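Local coordinates for protein aminoglycoside N(6')acetyltransferase (Legionella pneumophila subsp. pneumophila, PDB 3F5B) that probably transfers an acyl group, presumably acetyl, to the amine of an aminoglycoside-like substrate, as a member of the GNAT acetyltransferase family, at residues A[143-148]-A[166-171]. Numbering follows the deposited sequence.
With CHX (cyclohexane), chain D; EDO (1,2-ethanediol), chain I.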
loop_
_atom_site.group_PDB
_atom_site.type_symbol
_atom_site.label_atom_id
_atom_site.label_comp_id
_atom_site.label_asym_id
_atom_site.label_seq_id
_atom_site.Cartn_x
_atom_site.Cartn_y
_atom_site.Cartn_z
ATOM N N HIS A 143 2.378 -13.707 -0.898
ATOM C CA HIS A 143 2.791 -14.219 -2.202
ATOM C C HIS A 143 2.919 -13.108 -3.265
ATOM O O HIS A 143 3.929 -12.999 -3.977
ATOM C CB HIS A 143 1.809 -15.293 -2.681
ATOM C CG HIS A 143 2.160 -15.847 -4.022
ATOM N ND1 HIS A 143 3.066 -16.871 -4.184
ATOM C CD2 HIS A 143 1.777 -15.482 -5.268
ATOM C CE1 HIS A 143 3.196 -17.140 -5.471
ATOM N NE2 HIS A 143 2.429 -16.309 -6.148
ATOM N N VAL A 144 1.884 -12.294 -3.379
ATOM C CA VAL A 144 1.954 -11.121 -4.278
ATOM C C VAL A 144 3.118 -10.199 -3.920
ATOM O O VAL A 144 3.861 -9.767 -4.790
ATOM C CB VAL A 144 0.624 -10.341 -4.247
ATOM C CG1 VAL A 144 0.771 -8.981 -4.882
ATOM C CG2 VAL A 144 -0.511 -11.188 -4.872
ATOM N N TYR A 145 3.306 -9.886 -2.645
ATOM C CA TYR A 145 4.390 -8.939 -2.321
ATOM C C TYR A 145 5.734 -9.563 -2.651
ATOM O O TYR A 145 6.618 -8.888 -3.170
ATOM C CB TYR A 145 4.344 -8.486 -0.853
ATOM C CG TYR A 145 3.019 -7.874 -0.474
ATOM C CD1 TYR A 145 2.193 -7.304 -1.445
ATOM C CD2 TYR A 145 2.586 -7.876 0.841
ATOM C CE1 TYR A 145 0.979 -6.748 -1.120
ATOM C CE2 TYR A 145 1.360 -7.304 1.182
ATOM C CZ TYR A 145 0.572 -6.755 0.194
ATOM O OH TYR A 145 -0.628 -6.196 0.501
ATOM N N LYS A 146 5.901 -10.863 -2.371
ATOM C CA LYS A 146 7.139 -11.537 -2.774
ATOM C C LYS A 146 7.348 -11.451 -4.296
ATOM O O LYS A 146 8.474 -11.225 -4.756
ATOM C CB LYS A 146 7.188 -13.010 -2.321
ATOM C CG LYS A 146 7.519 -13.195 -0.835
ATOM C CD LYS A 146 8.035 -14.595 -0.532
ATOM C CE LYS A 146 6.915 -15.492 -0.118
ATOM N NZ LYS A 146 7.474 -16.779 0.354
ATOM N N LYS A 147 6.281 -11.667 -5.063
ATOM C CA LYS A 147 6.310 -11.538 -6.530
ATOM C C LYS A 147 6.764 -10.147 -6.973
ATOM O O LYS A 147 7.433 -10.018 -7.983
ATOM C CB LYS A 147 4.916 -11.778 -7.121
ATOM C CG LYS A 147 4.751 -13.017 -7.967
ATOM C CD LYS A 147 3.331 -13.099 -8.582
ATOM C CE LYS A 147 3.263 -12.727 -10.073
ATOM N NZ LYS A 147 3.932 -13.746 -10.961
ATOM N N ALA A 148 6.362 -9.125 -6.210
ATOM C CA ALA A 148 6.700 -7.735 -6.477
ATOM C C ALA A 148 8.137 -7.422 -6.093
ATOM O O ALA A 148 8.659 -6.372 -6.457
ATOM C CB ALA A 148 5.711 -6.782 -5.754
ATOM N N TYR A 166 4.486 -10.343 9.002
ATOM C CA TYR A 166 5.832 -10.203 8.469
ATOM C C TYR A 166 6.146 -8.716 8.318
ATOM O O TYR A 166 5.266 -7.937 8.023
ATOM C CB TYR A 166 5.919 -10.810 7.069
ATOM C CG TYR A 166 5.985 -12.331 7.016
ATOM C CD1 TYR A 166 6.894 -13.034 7.804
ATOM C CD2 TYR A 166 5.164 -13.051 6.139
ATOM C CE1 TYR A 166 6.984 -14.445 7.742
ATOM C CE2 TYR A 166 5.231 -14.476 6.051
ATOM C CZ TYR A 166 6.145 -15.145 6.855
ATOM O OH TYR A 166 6.223 -16.495 6.796
ATOM N N LYS A 167 7.408 -8.352 8.494
ATOM C CA LYS A 167 7.897 -7.075 8.040
ATOM C C LYS A 167 8.600 -7.388 6.722
ATOM O O LYS A 167 9.457 -8.283 6.678
ATOM C CB LYS A 167 8.878 -6.516 9.061
ATOM C CG LYS A 167 8.734 -5.024 9.280
ATOM C CD LYS A 167 9.873 -4.434 10.113
ATOM C CE LYS A 167 9.891 -2.923 9.969
ATOM N NZ LYS A 167 11.314 -2.434 9.850
HETATM N N MSE A 168 8.220 -6.692 5.645
HETATM C CA MSE A 168 8.779 -6.972 4.313
HETATM C C MSE A 168 9.328 -5.687 3.734
HETATM O O MSE A 168 8.789 -4.620 4.002
HETATM C CB MSE A 168 7.711 -7.562 3.387
HETATM C CG MSE A 168 7.065 -8.826 3.962
HETATM SE SE MSE A 168 5.756 -9.691 2.844
HETATM C CE MSE A 168 6.940 -10.333 1.491
ATOM N N LYS A 169 10.386 -5.791 2.938
ATOM C CA LYS A 169 11.116 -4.619 2.490
ATOM C C LYS A 169 11.419 -4.735 0.996
ATOM O O LYS A 169 11.740 -5.842 0.495
ATOM C CB LYS A 169 12.410 -4.476 3.317
ATOM C CG LYS A 169 13.383 -3.395 2.851
ATOM C CD LYS A 169 14.753 -3.484 3.563
ATOM C CE LYS A 169 15.685 -4.466 2.873
ATOM N NZ LYS A 169 17.012 -4.753 3.585
ATOM N N LEU A 170 11.285 -3.607 0.295
ATOM C CA LEU A 170 11.629 -3.521 -1.129
ATOM C C LEU A 170 12.620 -2.392 -1.377
ATOM O O LEU A 170 12.424 -1.283 -0.889
ATOM C CB LEU A 170 10.366 -3.319 -1.974
ATOM C CG LEU A 170 10.506 -3.106 -3.487
ATOM C CD1 LEU A 170 11.231 -4.263 -4.140
ATOM C CD2 LEU A 170 9.132 -2.934 -4.097
ATOM N N CYS A 171 13.667 -2.688 -2.144
ATOM C CA CYS A 171 14.646 -1.678 -2.530
ATOM C C CYS A 171 14.248 -1.003 -3.845
ATOM O O CYS A 171 14.266 -1.631 -4.904
ATOM C CB CYS A 171 16.040 -2.294 -2.627
ATOM S SG CYS A 171 17.248 -1.208 -3.369
HETATM C C1 CHX D . -3.526 -5.724 4.588
HETATM C C2 CHX D . -3.624 -4.710 3.446
HETATM C C3 CHX D . -2.420 -3.759 3.431
HETATM C C4 CHX D . -1.120 -4.511 3.120
HETATM C C5 CHX D . -1.120 -5.956 3.654
HETATM C C6 CHX D . -2.078 -6.192 4.838
HETATM C C1 EDO I . -2.911 -9.506 -2.142
HETATM O O1 EDO I . -3.973 -10.466 -2.343
HETATM C C2 EDO I . -3.454 -8.080 -2.214
HETATM O O2 EDO I . -2.969 -7.266 -1.129
#
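Residues 143-148 of helix 139-148, carrying Tyr145, run over residues 166-171 of strand 164-171, carrying Met168, in nearly the same direction, the two segment axes inclined by 23° and approaching to 9.5 Å. Met168, a selenomethionine, bridges most of this gap. Its chain is extended at chi2 (-178°) and bends at the last torsion, chi3 69°, which turns CE toward the helix. There the methyl meets two consecutive residues, CE lying 3.7 Å from CG of Lys146 and 4.0 Å from CB of Tyr145. The selenium lies at the edge of the Tyr145 ring and near its plane, with SE 4.2 Å from CD2. Tyr145 and Lys146 each cross the Met168 chain at about a right angle; the Lys146 side chain sets out from the backbone away from the strand, and its CG is what meets the methyl. Three residues along the helix from Tyr145, the carbonyl O of Ala148, already hydrogen-bonded to His117, lies 4.1 Å from CD1 of Leu170. Met168 also packs on Ile132 and Ile152, from the strands flanking its own. The Tyr145 ring runs on from Met168, away from the strand and alongside Ile132, and brings its hydroxyl into the cyclohexane pocket: OH lies 3.2 Å from C4 of cyclohexane, whose C5 meets the ring edge in plane, and accepts a weak hydrogen bond from O2 of an ethanediol at 3.0 Å. Helix 139-148, following strand 129-132, packs on the sheet as in the GNAT fold; in many GNAT enzymes a tyrosine of this helix lies near the acetyl-transfer site, and Tyr145 in the pocket is consistent with this.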